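Local coordinates for protein bradavidin 2 (Bradyrhizobium japonicum, PDB 4GGT) that binds biotin, as an eight-stranded beta-barrel member of the avidin family with an unusually dynamic oligomeric state, at residues 41-45 with 46-50. Residues are numbered along the deposited sequence; the frame is centred on the assembly and turned at random.
Sequences HAQGF and ACQGI
Phe45 lays its ring against the backbone of the turn it begins: Cys47 N sits over the centre of one face, 3.9 Å above the ring plane. At the far end of the ring, Phe45 CE2 meets Cys47 CB at 3.6 Å. Cys47 SG stands 5.2 Å from the ring centroid, an oblique sulfur-aromatic contact. The ring lies there because CG is anti to the Phe45 backbone N (chi1 179°), which turns it beside its own carbonyl and over the next peptides. Gln48 N closes the type I turn by donating to Phe45 O at 2.9 Å, nearly straight at 167°, although the donor lies well above the carbonyl plane. Gln48 CG, between its backbone N and carbonyl carbon (chi1 72°), folds back to pack 3.1 Å from Phe45 O. Gln48 CB packs 3.2 Å from Ala42 O, the carbonyl that takes the hydrogen bond from Phe45 N in the preceding type II turn. With only an alanine methyl at Phe45, the Cys47 backbone and CB would probably lose their aromatic cover and a gap open beside Phe69, whose ring packs edge-to-face with Phe45. Ala46 and nearby Asn40 and Ser74 belong to the biotin site, empty in this chain. The loop joins strands 33-39 and 51-59 of the antiparallel barrel, and the Cys47-Cys72 disulfide ties it to the connection between strands 62-69 and 74-80.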
loop_
_atom_site.group_PDB
_atom_site.type_symbol
_atom_site.label_atom_id
_atom_site.label_comp_id
_atom_site.label_asym_id
_atom_site.label_seq_id
_atom_site.Cartn_x
_atom_site.Cartn_y
_atom_site.Cartn_z
ATOM N N HIS A 41 -8.767 -5.507 -2.743
ATOM C CA HIS A 41 -9.978 -6.317 -2.762
ATOM C C HIS A 41 -11.135 -5.623 -3.459
ATOM O O HIS A 41 -12.308 -5.838 -3.107
ATOM C CB HIS A 41 -10.349 -6.777 -1.353
ATOM C CG HIS A 41 -9.517 -7.915 -0.864
ATOM N ND1 HIS A 41 -8.508 -7.762 0.063
ATOM C CD2 HIS A 41 -9.523 -9.224 -1.202
ATOM C CE1 HIS A 41 -7.941 -8.935 0.289
ATOM N NE2 HIS A 41 -8.540 -9.839 -0.472
ATOM N N ALA A 42 -10.809 -4.810 -4.466
ATOM C CA ALA A 42 -11.827 -4.075 -5.216
ATOM C C ALA A 42 -12.386 -4.956 -6.330
ATOM O O ALA A 42 -11.667 -5.321 -7.278
ATOM C CB ALA A 42 -11.256 -2.790 -5.783
ATOM N N GLN A 43 -13.658 -5.331 -6.214
ATOM C CA GLN A 43 -14.264 -6.156 -7.249
ATOM C C GLN A 43 -14.196 -5.392 -8.552
ATOM O O GLN A 43 -14.436 -4.190 -8.587
ATOM C CB GLN A 43 -15.737 -6.481 -6.923
ATOM C CG GLN A 43 -16.264 -7.685 -7.680
ATOM C CD GLN A 43 -15.969 -9.015 -6.991
ATOM O OE1 GLN A 43 -15.176 -9.084 -6.041
ATOM N NE2 GLN A 43 -16.609 -10.083 -7.474
ATOM N N GLY A 44 -13.859 -6.077 -9.636
ATOM C CA GLY A 44 -13.774 -5.376 -10.917
ATOM C C GLY A 44 -12.349 -5.035 -11.328
ATOM O O GLY A 44 -12.048 -4.955 -12.523
ATOM N N PHE A 45 -11.479 -4.828 -10.340
ATOM C CA PHE A 45 -10.035 -4.613 -10.599
ATOM C C PHE A 45 -9.359 -5.936 -10.910
ATOM O O PHE A 45 -9.391 -6.847 -10.097
ATOM C CB PHE A 45 -9.410 -3.961 -9.368
ATOM C CG PHE A 45 -7.915 -3.710 -9.489
ATOM C CD1 PHE A 45 -7.386 -3.102 -10.620
ATOM C CD2 PHE A 45 -7.069 -4.082 -8.464
ATOM C CE1 PHE A 45 -6.000 -2.871 -10.717
ATOM C CE2 PHE A 45 -5.680 -3.842 -8.540
ATOM C CZ PHE A 45 -5.167 -3.240 -9.657
ATOM N N ALA A 46 -8.735 -6.067 -12.087
ATOM C CA ALA A 46 -8.251 -7.368 -12.546
ATOM C C ALA A 46 -7.168 -8.019 -11.677
ATOM O O ALA A 46 -6.877 -9.213 -11.815
ATOM C CB ALA A 46 -7.839 -7.303 -14.048
ATOM N N CYS A 47 -6.594 -7.240 -10.751
ATOM C CA CYS A 47 -5.524 -7.734 -9.887
ATOM C C CYS A 47 -5.974 -7.801 -8.440
ATOM O O CYS A 47 -5.165 -8.064 -7.551
ATOM C CB CYS A 47 -4.267 -6.850 -9.963
ATOM S SG CYS A 47 -3.388 -7.060 -11.510
ATOM N N GLN A 48 -7.266 -7.607 -8.206
ATOM C CA GLN A 48 -7.773 -7.778 -6.857
ATOM C C GLN A 48 -7.579 -9.214 -6.410
ATOM O O GLN A 48 -7.628 -10.149 -7.215
ATOM C CB GLN A 48 -9.240 -7.361 -6.782
ATOM C CG GLN A 48 -10.229 -8.322 -7.453
ATOM C CD GLN A 48 -10.834 -9.354 -6.506
ATOM O OE1 GLN A 48 -11.076 -10.513 -6.893
ATOM N NE2 GLN A 48 -11.090 -8.947 -5.272
ATOM N N GLY A 49 -7.343 -9.400 -5.121
ATOM C CA GLY A 49 -7.236 -10.724 -4.562
ATOM C C GLY A 49 -5.893 -11.376 -4.774
ATOM O O GLY A 49 -5.684 -12.511 -4.364
ATOM N N ILE A 50 -4.977 -10.700 -5.450
ATOM C CA ILE A 50 -3.681 -11.314 -5.573
ATOM C C ILE A 50 -2.680 -10.524 -4.725
ATOM O O ILE A 50 -2.700 -9.278 -4.738
ATOM C CB ILE A 50 -3.233 -11.625 -7.043
ATOM C CG1 ILE A 50 -2.235 -10.662 -7.567
ATOM C CG2 ILE A 50 -4.375 -12.024 -7.994
ATOM C CD1 ILE A 50 -0.928 -11.300 -7.537
#